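Long-range contacts in possible thiamine biosynthesis enzyme (Candida albicans, PDB 2X7Q), which is of unknown function but adopts the two-domain fold of periplasmic solute-binding proteins and may bind a small ligand linked to thiamine biosynthesis: residues P15-A20 with V67-G72; E53-L58 with I71-A76; N60-N65 with V204-S209; A79-G84 with K301-N306. The protein carries 1 engineered substitution. One frame throughout, in Å; residues are numbered along the deposited sequence.

Contact 1 of 4, residues P15-A20 with V67-G72; sequences PTLKVA and VDIAIG
Lys-18 is hydrogen-bonded to Asp-68 and Ile-69 through its backbone. Its N-H gives a nearly straight bond to OD2 of Asp-68 (Lys-18 N to OD2 2.9 Å, 169° at the hydrogen), which takes it on the anti lone pair. Lys-18 O receives two N-H groups. Asp-68 N lies 2.8 Å from Lys-18 O, in the carbonyl plane; Ile-69 N stands 3.2 Å from Lys-18 O, tilted out of that plane. With CG anti to its carbonyl carbon (chi1 -58°), Asp-68 brings OD2 to the Lys-18 N-H, while the Leu-17 side chain slants across, its CD1 3.6 Å from Asp-68 CB. From Val-19 and Ile-69 onward the pairing is regular parallel sheet: Ala-20 N bonds to Ile-69 O at 2.8 Å, and Ile-71 N to Ala-20 O at 3.0 Å. These are neighbouring inner strands of a sheet in the order 2-1-3-5-4, the layout of type II periplasmic binding protein domains. One face carries Leu-17, Val-19 and Ile-69; Leu-17 CD2 presses tightly on Ile-69 CD1 (3.5 Å), and helix 216-235 covers them with Val-218 and Phe-222. On the other face, Ala-20 CB meets both methyls of Val-67 beneath helix 55-63. Farther out, Lys-215 bonds to Thr-16 O and makes a salt bridge to Asp-68 OD2, probably balancing the buried charge, while Ser-211 OG holds OD1.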
loop_
_atom_site.group_PDB
_atom_site.type_symbol
_atom_site.label_atom_id
_atom_site.label_comp_id
_atom_site.label_asym_id
_atom_site.label_seq_id
_atom_site.Cartn_x
_atom_site.Cartn_y
_atom_site.Cartn_z
ATOM N N PRO A 15 22.567 -4.870 -13.234
ATOM C CA PRO A 15 22.867 -3.732 -12.361
ATOM C C PRO A 15 22.186 -3.860 -11.001
ATOM O O PRO A 15 21.126 -4.478 -10.896
ATOM C CB PRO A 15 22.289 -2.537 -13.129
ATOM C CG PRO A 15 21.253 -3.122 -14.031
ATOM C CD PRO A 15 21.799 -4.467 -14.424
ATOM N N THR A 16 22.795 -3.273 -9.976
ATOM C CA THR A 16 22.237 -3.299 -8.628
ATOM C C THR A 16 20.852 -2.664 -8.606
ATOM O O THR A 16 20.550 -1.781 -9.410
ATOM C CB THR A 16 23.146 -2.566 -7.627
ATOM O OG1 THR A 16 24.464 -3.127 -7.679
ATOM C CG2 THR A 16 22.599 -2.698 -6.213
ATOM N N LEU A 17 20.014 -3.115 -7.680
ATOM C CA LEU A 17 18.635 -2.659 -7.622
ATOM C C LEU A 17 18.244 -2.253 -6.205
ATOM O O LEU A 17 18.223 -3.083 -5.295
ATOM C CB LEU A 17 17.705 -3.764 -8.124
ATOM C CG LEU A 17 16.396 -3.335 -8.781
ATOM C CD1 LEU A 17 16.681 -2.530 -10.035
ATOM C CD2 LEU A 17 15.556 -4.557 -9.107
ATOM N N LYS A 18 17.939 -0.971 -6.022
ATOM C CA LYS A 18 17.499 -0.467 -4.727
ATOM C C LYS A 18 15.977 -0.532 -4.626
ATOM O O LYS A 18 15.268 0.188 -5.330
ATOM C CB LYS A 18 17.985 0.968 -4.512
ATOM C CG LYS A 18 19.494 1.125 -4.561
ATOM C CD LYS A 18 19.924 2.536 -4.192
ATOM C CE LYS A 18 19.587 2.863 -2.749
ATOM N NZ LYS A 18 19.989 4.248 -2.378
ATOM N N VAL A 19 15.482 -1.401 -3.752
ATOM C CA VAL A 19 14.044 -1.618 -3.623
ATOM C C VAL A 19 13.495 -1.051 -2.315
ATOM O O VAL A 19 13.890 -1.471 -1.226
ATOM C CB VAL A 19 13.699 -3.116 -3.710
ATOM C CG1 VAL A 19 12.204 -3.329 -3.545
ATOM C CG2 VAL A 19 14.185 -3.699 -5.029
ATOM N N ALA A 20 12.580 -0.093 -2.433
ATOM C CA ALA A 20 11.940 0.508 -1.266
ATOM C C ALA A 20 10.680 -0.263 -0.889
ATOM O O ALA A 20 9.831 -0.521 -1.740
ATOM C CB ALA A 20 11.608 1.959 -1.530
ATOM N N VAL A 67 15.750 5.186 -5.218
ATOM C CA VAL A 67 15.433 3.770 -5.354
ATOM C C VAL A 67 14.910 3.474 -6.755
ATOM O O VAL A 67 14.388 4.359 -7.432
ATOM C CB VAL A 67 14.396 3.315 -4.315
ATOM C CG1 VAL A 67 14.912 3.551 -2.906
ATOM C CG2 VAL A 67 13.075 4.038 -4.535
ATOM N N ASP A 68 15.050 2.222 -7.177
ATOM C CA ASP A 68 14.631 1.806 -8.508
ATOM C C ASP A 68 13.207 1.260 -8.504
ATOM O O ASP A 68 12.452 1.461 -9.455
ATOM C CB ASP A 68 15.591 0.750 -9.057
ATOM C CG ASP A 68 17.022 1.243 -9.128
ATOM O OD1 ASP A 68 17.286 2.194 -9.890
ATOM O OD2 ASP A 68 17.886 0.676 -8.427
ATOM N N ILE A 69 12.844 0.573 -7.425
ATOM C CA ILE A 69 11.528 -0.046 -7.313
ATOM C C ILE A 69 10.873 0.272 -5.968
ATOM O O ILE A 69 11.558 0.408 -4.951
ATOM C CB ILE A 69 11.612 -1.580 -7.492
ATOM C CG1 ILE A 69 12.223 -1.926 -8.851
ATOM C CG2 ILE A 69 10.242 -2.218 -7.345
ATOM C CD1 ILE A 69 12.278 -3.411 -9.139
ATOM N N ALA A 70 9.547 0.390 -5.972
ATOM C CA ALA A 70 8.792 0.643 -4.747
ATOM C C ALA A 70 7.571 -0.267 -4.655
ATOM O O ALA A 70 6.827 -0.409 -5.623
ATOM C CB ALA A 70 8.382 2.102 -4.662
ATOM N N ILE A 71 7.381 -0.887 -3.495
ATOM C CA ILE A 71 6.213 -1.731 -3.251
ATOM C C ILE A 71 5.257 -1.011 -2.302
ATOM O O ILE A 71 5.467 -1.009 -1.087
ATOM C CB ILE A 71 6.610 -3.078 -2.615
ATOM C CG1 ILE A 71 7.823 -3.681 -3.328
ATOM C CG2 ILE A 71 5.434 -4.047 -2.626
ATOM C CD1 ILE A 71 7.467 -4.601 -4.478
ATOM N N GLY A 72 4.208 -0.402 -2.850
ATOM C CA GLY A 72 3.291 0.385 -2.043
ATOM C C GLY A 72 1.827 0.203 -2.393
ATOM O O GLY A 72 1.474 -0.641 -3.218
#

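Contact 2 of 4, residues E53-L58 with I71-A76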
loop_
_atom_site.group_PDB
_atom_site.type_symbol
_atom_site.label_atom_id
_atom_site.label_comp_id
_atom_site.label_asym_id
_atom_site.label_seq_id
_atom_site.Cartn_x
_atom_site.Cartn_y
_atom_site.Cartn_z
ATOM N N GLU A 53 7.094 4.917 6.868
ATOM C CA GLU A 53 6.036 5.932 6.812
ATOM C C GLU A 53 5.182 5.908 5.544
ATOM O O GLU A 53 4.579 6.919 5.182
ATOM C CB GLU A 53 6.608 7.340 7.025
ATOM C CG GLU A 53 8.030 7.379 7.548
ATOM C CD GLU A 53 9.048 7.309 6.436
ATOM O OE1 GLU A 53 10.158 6.794 6.670
ATOM O OE2 GLU A 53 8.734 7.772 5.322
ATOM N N GLY A 54 5.131 4.758 4.878
ATOM C CA GLY A 54 4.187 4.555 3.792
ATOM C C GLY A 54 4.604 4.933 2.379
ATOM O O GLY A 54 5.753 5.301 2.121
ATOM N N SER A 55 3.640 4.845 1.464
ATOM C CA SER A 55 3.876 5.027 0.034
ATOM C C SER A 55 4.233 6.463 -0.334
ATOM O O SER A 55 4.856 6.710 -1.369
ATOM C CB SER A 55 2.647 4.583 -0.766
ATOM O OG SER A 55 2.316 3.231 -0.497
ATOM N N GLY A 56 3.827 7.405 0.509
ATOM C CA GLY A 56 4.118 8.807 0.277
ATOM C C GLY A 56 5.592 9.041 0.010
ATOM O O GLY A 56 5.958 9.756 -0.923
ATOM N N ARG A 57 6.442 8.428 0.829
ATOM C CA ARG A 57 7.885 8.574 0.687
ATOM C C ARG A 57 8.398 7.694 -0.448
ATOM O O ARG A 57 9.392 8.019 -1.096
ATOM C CB ARG A 57 8.599 8.216 1.993
ATOM C CG ARG A 57 10.082 8.571 2.010
ATOM C CD ARG A 57 10.816 7.908 3.168
ATOM N NE ARG A 57 12.209 8.343 3.248
ATOM C CZ ARG A 57 13.129 7.781 4.027
ATOM N NH1 ARG A 57 12.816 6.747 4.797
ATOM N NH2 ARG A 57 14.369 8.248 4.033
ATOM N N LEU A 58 7.714 6.578 -0.676
ATOM C CA LEU A 58 8.055 5.674 -1.769
ATOM C C LEU A 58 8.075 6.410 -3.105
ATOM O O LEU A 58 9.013 6.263 -3.888
ATOM C CB LEU A 58 7.067 4.506 -1.832
ATOM C CG LEU A 58 7.026 3.561 -0.629
ATOM C CD1 LEU A 58 6.055 2.415 -0.879
ATOM C CD2 LEU A 58 8.414 3.029 -0.326
ATOM N N ILE A 71 7.381 -0.887 -3.495
ATOM C CA ILE A 71 6.213 -1.731 -3.251
ATOM C C ILE A 71 5.257 -1.011 -2.302
ATOM O O ILE A 71 5.467 -1.009 -1.087
ATOM C CB ILE A 71 6.610 -3.078 -2.615
ATOM C CG1 ILE A 71 7.823 -3.681 -3.328
ATOM C CG2 ILE A 71 5.434 -4.047 -2.626
ATOM C CD1 ILE A 71 7.467 -4.601 -4.478
ATOM N N GLY A 72 4.208 -0.402 -2.850
ATOM C CA GLY A 72 3.291 0.385 -2.043
ATOM C C GLY A 72 1.827 0.203 -2.393
ATOM O O GLY A 72 1.474 -0.641 -3.218
ATOM N N LEU A 73 0.971 0.999 -1.761
ATOM C CA LEU A 73 -0.469 0.903 -1.979
ATOM C C LEU A 73 -0.858 1.322 -3.395
ATOM O O LEU A 73 -0.276 2.246 -3.963
ATOM C CB LEU A 73 -1.232 1.735 -0.944
ATOM C CG LEU A 73 -1.010 1.345 0.521
ATOM C CD1 LEU A 73 -1.755 2.289 1.454
ATOM C CD2 LEU A 73 -1.428 -0.097 0.767
ATOM N N THR A 74 -1.848 0.634 -3.954
ATOM C CA THR A 74 -2.284 0.872 -5.324
ATOM C C THR A 74 -2.756 2.304 -5.562
ATOM O O THR A 74 -2.273 2.971 -6.473
ATOM C CB THR A 74 -3.408 -0.104 -5.729
ATOM O OG1 THR A 74 -2.939 -1.454 -5.610
ATOM C CG2 THR A 74 -3.848 0.149 -7.161
ATOM N N GLU A 75 -3.695 2.774 -4.746
ATOM C CA GLU A 75 -4.287 4.094 -4.953
ATOM C C GLU A 75 -3.240 5.204 -4.939
ATOM O O GLU A 75 -3.387 6.210 -5.628
ATOM C CB GLU A 75 -5.385 4.379 -3.920
ATOM C CG GLU A 75 -4.890 4.609 -2.499
ATOM C CD GLU A 75 -4.716 3.321 -1.723
ATOM O OE1 GLU A 75 -4.936 2.241 -2.306
ATOM O OE2 GLU A 75 -4.364 3.390 -0.528
ATOM N N ALA A 76 -2.183 5.014 -4.155
ATOM C CA ALA A 76 -1.121 6.006 -4.043
ATOM C C ALA A 76 -0.459 6.262 -5.394
ATOM O O ALA A 76 -0.228 7.408 -5.776
ATOM C CB ALA A 76 -0.085 5.557 -3.022
#
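Leu-58 and Ser-55 meet the backbone of Ile-71 to Leu-73, and the flat groups here are peptide units, not side chains. CD1 of Leu-58 lies above one face of the Ile-71 to Gly-72 peptide, displaced to the side of Ile-71 O (3.5 Å) and Gly-72 CA (3.6 Å). The next peptide, Gly-72 to Leu-73, is met at its N-H edge: Ser-55 OG stands slightly off the plane and accepts the Leu-73 N-H at 2.9 Å from Leu-73 N, with 158° at the hydrogen. Ser-55 reaches this donor because OG leans back beside the backbone N (chi1 -58°), which also brings it to 3.4 Å from Gly-72 CA. The missing side chain at Gly-72 lets hydroxyl and leucine methyl approach the strand together. Beside the bond, Ser-55 CB packs against Ala-76 CB at 3.7 Å.

Leu-73 is the N-cap residue of helix 74-82, and the serine bond to its N-H therefore fixes the backbone just where strand turns into helix. Helix 55-63 is the crossover between parallel strands 46-50 and 69-73, a beta-alpha-beta unit of the binding-protein domain. Its start lies against the strand-to-helix turn at the C-terminal end of strand 69-73, with Ile-22 and Val-51 packed round Leu-58 and strand 203-208 flanking strand 69-73, where Gly-72 pairs with Val-204.

Contact 3 of 4, residues N60-N65 with V204-S209. With CA (calcium ion), chain C.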
loop_
_atom_site.group_PDB
_atom_site.type_symbol
_atom_site.label_atom_id
_atom_site.label_comp_id
_atom_site.label_asym_id
_atom_site.label_seq_id
_atom_site.Cartn_x
_atom_site.Cartn_y
_atom_site.Cartn_z
ATOM N N ASN A 60 8.335 9.663 -3.535
ATOM C CA ASN A 60 9.404 10.652 -3.461
ATOM C C ASN A 60 10.765 10.036 -3.779
ATOM O O ASN A 60 11.589 10.641 -4.462
ATOM C CB ASN A 60 9.434 11.313 -2.080
ATOM C CG ASN A 60 8.236 12.202 -1.834
ATOM O OD1 ASN A 60 7.502 12.542 -2.760
ATOM N ND2 ASN A 60 8.033 12.588 -0.580
ATOM N N LEU A 61 10.990 8.828 -3.275
ATOM C CA LEU A 61 12.238 8.114 -3.515
ATOM C C LEU A 61 12.386 7.752 -4.992
ATOM O O LEU A 61 13.489 7.772 -5.536
ATOM C CB LEU A 61 12.310 6.855 -2.648
ATOM C CG LEU A 61 12.317 7.077 -1.133
ATOM C CD1 LEU A 61 12.252 5.753 -0.390
ATOM C CD2 LEU A 61 13.543 7.874 -0.710
ATOM N N LEU A 62 11.271 7.423 -5.637
ATOM C CA LEU A 62 11.279 7.120 -7.064
ATOM C C LEU A 62 11.557 8.380 -7.872
ATOM O O LEU A 62 12.257 8.340 -8.883
ATOM C CB LEU A 62 9.946 6.505 -7.494
ATOM C CG LEU A 62 9.609 5.128 -6.920
ATOM C CD1 LEU A 62 8.245 4.666 -7.409
ATOM C CD2 LEU A 62 10.683 4.121 -7.293
ATOM N N ASN A 63 11.009 9.502 -7.414
ATOM C CA ASN A 63 11.193 10.781 -8.087
ATOM C C ASN A 63 12.629 11.285 -8.011
ATOM O O ASN A 63 13.122 11.911 -8.945
ATOM C CB ASN A 63 10.239 11.830 -7.510
ATOM C CG ASN A 63 8.786 11.542 -7.835
ATOM O OD1 ASN A 63 8.480 10.684 -8.663
ATOM N ND2 ASN A 63 7.880 12.265 -7.184
ATOM N N SER A 64 13.294 11.009 -6.894
ATOM C CA SER A 64 14.667 11.456 -6.689
ATOM C C SER A 64 15.675 10.400 -7.139
ATOM O O SER A 64 16.885 10.599 -7.029
ATOM C CB SER A 64 14.901 11.813 -5.221
ATOM O OG SER A 64 14.644 10.702 -4.381
ATOM N N ASN A 65 15.163 9.279 -7.643
ATOM C CA ASN A 65 15.999 8.176 -8.109
ATOM C C ASN A 65 16.832 7.536 -7.001
ATOM O O ASN A 65 17.836 6.877 -7.274
ATOM C CB ASN A 65 16.910 8.625 -9.254
ATOM C CG ASN A 65 16.136 9.086 -10.468
ATOM O OD1 ASN A 65 16.517 10.051 -11.125
ATOM N ND2 ASN A 65 15.043 8.397 -10.774
ATOM N N VAL A 204 0.879 -2.914 -5.335
ATOM C CA VAL A 204 1.433 -3.011 -6.680
ATOM C C VAL A 204 2.938 -2.765 -6.660
ATOM O O VAL A 204 3.475 -2.218 -5.695
ATOM C CB VAL A 204 0.785 -1.995 -7.639
ATOM C CG1 VAL A 204 -0.697 -2.279 -7.803
ATOM C CG2 VAL A 204 1.015 -0.576 -7.139
ATOM N N VAL A 205 3.613 -3.176 -7.729
ATOM C CA VAL A 205 5.041 -2.926 -7.873
ATOM C C VAL A 205 5.258 -1.774 -8.849
ATOM O O VAL A 205 4.843 -1.848 -10.005
ATOM C CB VAL A 205 5.784 -4.173 -8.384
ATOM C CG1 VAL A 205 7.263 -3.870 -8.581
ATOM C CG2 VAL A 205 5.596 -5.334 -7.418
ATOM N N ALA A 206 5.898 -0.706 -8.382
ATOM C CA ALA A 206 6.100 0.473 -9.217
ATOM C C ALA A 206 7.576 0.789 -9.438
ATOM O O ALA A 206 8.438 0.371 -8.661
ATOM C CB ALA A 206 5.379 1.676 -8.626
ATOM N N THR A 207 7.851 1.537 -10.502
ATOM C CA THR A 207 9.210 1.950 -10.825
ATOM C C THR A 207 9.192 3.325 -11.482
ATOM O O THR A 207 8.126 3.888 -11.729
ATOM C CB THR A 207 9.893 0.945 -11.772
ATOM O OG1 THR A 207 11.276 1.288 -11.925
ATOM C CG2 THR A 207 9.217 0.950 -13.134
ATOM N N SER A 208 10.374 3.864 -11.759
ATOM C CA SER A 208 10.490 5.163 -12.407
ATOM C C SER A 208 10.812 4.995 -13.885
ATOM O O SER A 208 11.188 3.908 -14.325
ATOM C CB SER A 208 11.574 5.997 -11.730
ATOM O OG SER A 208 12.846 5.396 -11.881
ATOM N N SER A 209 10.654 6.072 -14.648
ATOM C CA SER A 209 10.960 6.048 -16.073
ATOM C C SER A 209 12.444 5.783 -16.296
ATOM O O SER A 209 12.830 5.127 -17.265
ATOM C CB SER A 209 10.550 7.366 -16.737
ATOM O OG SER A 209 9.145 7.540 -16.705
HETATM CA CA CA C . 15.546 11.533 -13.418
HETATM O O HOH W 1 14.427 5.787 -9.753
#
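Ser-208 sets its OG between its own backbone N and carbonyl carbon (chi1 64°), turning the hydroxyl to the start of helix 209-214, where it caps Ser-211 N, and letting it reach a water shared with Asn-65. Asn-65 folds its side chain beside its own backbone N (chi1 -62°), and this swings its amide toward the serine. The two polar ends stay 3.9 Å apart (Asn-65 ND2 to Ser-208 OG), and the water joins them: it accepts from Asn-65 ND2 at 2.9 Å and lies 2.7 Å from Ser-208 OG. The amide is held at both ends, since Asn-65 OD1 binds a calcium ion at a rather long 2.9 Å. Ser-208 CB rests 3.7 Å from Leu-62 O. Deeper in, Leu-62 reaches across with CD1 to 4.3 Å from Ala-206 CB, a loose apolar touch that Phe-77 and Ile-88 help enclose.

Both polar residues sit at helix ends. Asn-65, with positive phi, closes helix 55-63 in a Schellman motif, whereas Ser-208 is the N-cap of helix 209-214. Leu-62 meanwhile packs helix 55-63 onto the sheet that holds strands 69-73 and 203-208, the alpha/beta layering of a periplasmic binding protein domain.

Contact 4 of 4, residues A79-G84 with K301-N306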
loop_
_atom_site.group_PDB
_atom_site.type_symbol
_atom_site.label_atom_id
_atom_site.label_comp_id
_atom_site.label_asym_id
_atom_site.label_seq_id
_atom_site.Cartn_x
_atom_site.Cartn_y
_atom_site.Cartn_z
ATOM N N ALA A 79 -3.263 7.424 -8.272
ATOM C CA ALA A 79 -3.626 8.828 -8.120
ATOM C C ALA A 79 -2.484 9.743 -8.549
ATOM O O ALA A 79 -2.702 10.730 -9.249
ATOM C CB ALA A 79 -4.034 9.120 -6.683
ATOM N N ASP A 80 -1.266 9.405 -8.133
ATOM C CA ASP A 80 -0.092 10.200 -8.473
ATOM C C ASP A 80 0.080 10.294 -9.988
ATOM O O ASP A 80 0.413 11.354 -10.518
ATOM C CB ASP A 80 1.162 9.601 -7.830
ATOM C CG ASP A 80 2.300 10.600 -7.726
ATOM O OD1 ASP A 80 2.101 11.672 -7.117
ATOM O OD2 ASP A 80 3.396 10.312 -8.249
ATOM N N ILE A 81 -0.152 9.182 -10.680
ATOM C CA ILE A 81 -0.062 9.149 -12.138
ATOM C C ILE A 81 -1.199 9.946 -12.773
ATOM O O ILE A 81 -0.986 10.709 -13.714
ATOM C CB ILE A 81 -0.095 7.702 -12.673
ATOM C CG1 ILE A 81 1.120 6.918 -12.173
ATOM C CG2 ILE A 81 -0.143 7.694 -14.195
ATOM C CD1 ILE A 81 1.152 5.477 -12.637
ATOM N N ALA A 82 -2.405 9.759 -12.246
ATOM C CA ALA A 82 -3.585 10.465 -12.735
ATOM C C ALA A 82 -3.460 11.972 -12.528
ATOM O O ALA A 82 -4.130 12.757 -13.199
ATOM C CB ALA A 82 -4.836 9.937 -12.050
ATOM N N LYS A 83 -2.602 12.365 -11.591
ATOM C CA LYS A 83 -2.402 13.773 -11.269
ATOM C C LYS A 83 -1.305 14.402 -12.127
ATOM O O LYS A 83 -1.051 15.602 -12.037
ATOM C CB LYS A 83 -2.101 13.953 -9.775
ATOM C CG LYS A 83 -3.313 13.751 -8.864
ATOM C CD LYS A 83 -2.902 13.715 -7.395
ATOM C CE LYS A 83 -4.106 13.604 -6.465
ATOM N NZ LYS A 83 -4.996 14.793 -6.547
ATOM N N GLY A 84 -0.658 13.589 -12.959
ATOM C CA GLY A 84 0.306 14.100 -13.917
ATOM C C GLY A 84 1.753 13.694 -13.704
ATOM O O GLY A 84 2.663 14.359 -14.202
ATOM N N LYS A 301 -5.964 8.454 -20.358
ATOM C CA LYS A 301 -4.813 8.605 -21.240
ATOM C C LYS A 301 -3.503 8.550 -20.462
ATOM O O LYS A 301 -2.499 8.042 -20.958
ATOM C CB LYS A 301 -4.907 9.910 -22.037
ATOM C CG LYS A 301 -3.771 10.103 -23.028
ATOM C CD LYS A 301 -4.047 11.244 -23.994
ATOM C CE LYS A 301 -2.935 11.358 -25.029
ATOM N NZ LYS A 301 -3.236 12.369 -26.081
ATOM N N ARG A 302 -3.521 9.067 -19.239
ATOM C CA ARG A 302 -2.325 9.072 -18.406
ATOM C C ARG A 302 -2.014 7.682 -17.856
ATOM O O ARG A 302 -0.851 7.301 -17.732
ATOM C CB ARG A 302 -2.465 10.086 -17.269
ATOM C CG ARG A 302 -2.451 11.531 -17.740
ATOM C CD ARG A 302 -2.681 12.491 -16.591
ATOM N NE ARG A 302 -2.555 13.884 -17.008
ATOM C CZ ARG A 302 -2.789 14.925 -16.215
ATOM N NH1 ARG A 302 -3.165 14.734 -14.960
ATOM N NH2 ARG A 302 -2.648 16.158 -16.677
ATOM N N LEU A 303 -3.060 6.929 -17.535
ATOM C CA LEU A 303 -2.903 5.581 -17.000
ATOM C C LEU A 303 -2.582 4.574 -18.104
ATOM O O LEU A 303 -1.838 3.619 -17.886
ATOM C CB LEU A 303 -4.166 5.156 -16.246
ATOM C CG LEU A 303 -4.496 5.952 -14.982
ATOM C CD1 LEU A 303 -5.788 5.456 -14.360
ATOM C CD2 LEU A 303 -3.351 5.860 -13.986
ATOM N N ASN A 304 -3.150 4.789 -19.287
ATOM C CA ASN A 304 -2.905 3.914 -20.428
ATOM C C ASN A 304 -1.448 3.924 -20.888
ATOM O O ASN A 304 -1.011 3.023 -21.601
ATOM C CB ASN A 304 -3.824 4.282 -21.598
ATOM C CG ASN A 304 -5.192 3.631 -21.498
ATOM O OD1 ASN A 304 -5.325 2.511 -21.007
ATOM N ND2 ASN A 304 -6.216 4.329 -21.979
ATOM N N SER A 305 -0.702 4.941 -20.470
ATOM C CA SER A 305 0.692 5.089 -20.879
ATOM C C SER A 305 1.669 4.633 -19.798
ATOM O O SER A 305 2.813 4.290 -20.094
ATOM C CB SER A 305 0.989 6.542 -21.265
ATOM O OG SER A 305 0.183 6.968 -22.347
ATOM N N ASN A 306 1.216 4.630 -18.548
ATOM C CA ASN A 306 2.092 4.318 -17.423
ATOM C C ASN A 306 1.675 3.088 -16.617
ATOM O O ASN A 306 2.300 2.764 -15.607
ATOM C CB ASN A 306 2.231 5.531 -16.495
ATOM C CG ASN A 306 3.000 6.674 -17.134
ATOM O OD1 ASN A 306 3.926 7.224 -16.537
ATOM N ND2 ASN A 306 2.617 7.040 -18.350
HETATM O O HOH W 2 -3.811 17.206 -13.466
#
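Ile-81 makes the tight half of this helix-to-helix contact. Its CG2, anti to the backbone N, lies 3.6 Å from Arg-302 O and 3.7 Å from Leu-303 CD2, the isoleucine and leucine side chains slanting across each other. CB of Asn-306 rests against both CG2 and CD1 of Ile-81, 4.0 Å from each. Ile-88 and Val-90 of strand 88-95 also pack on Ile-81, and Val-279 meets Leu-303, so this half belongs to the apolar layer behind the sheet.

The other half is looser, polar and wet. Arg-302 runs out extended from CG to NE, its CD passing 3.7 Å from Ala-82 O, and hands NH1 to that oxygen at 2.8 Å. The acceptor lies close to the guanidinium plane, but the donor stands 45° above the carbonyl plane, and the bond bends to 143° at the hydrogen. Gly-84 CA sits over one face of the guanidinium, offset toward its rim. A water at the edge accepts from Arg-302 NH1 at 3.0 Å and gives only a weak bond to Lys-83 O.

Helix 74-82 ends here in a Schellman motif, with Gly-84 at positive phi and its N bonded to Ile-81 O. Ala-82 O, in that last turn, thus gains a cationic donor, and the positive charge of Arg-302 would be expected to suit the partial negative charge of a helix C-terminus.

In the fold
Contacts 1, 2 and 3 all gather about strand 69-73 in one five-stranded sheet. Contact 1 pairs it with strand 17-21, contact 2 meets its end, and contact 3 touches strand 203-208, its neighbour on the other side; helix 55-63 serves both 2 and 3. These three are buried, contact 2 nearest the middle of the chain. Contact 4, partly buried, its centre about 18 Å from the centre of the chain, joins helices 74-82 and 296-306 at the edge. Chemistry follows place: backbone pairing and a buried carboxylate in contact 1, one serine bond in contact 2, a water bridge beside a calcium-bound asparagine in contact 3, a direct arginine-to-helix-end bond in contact 4.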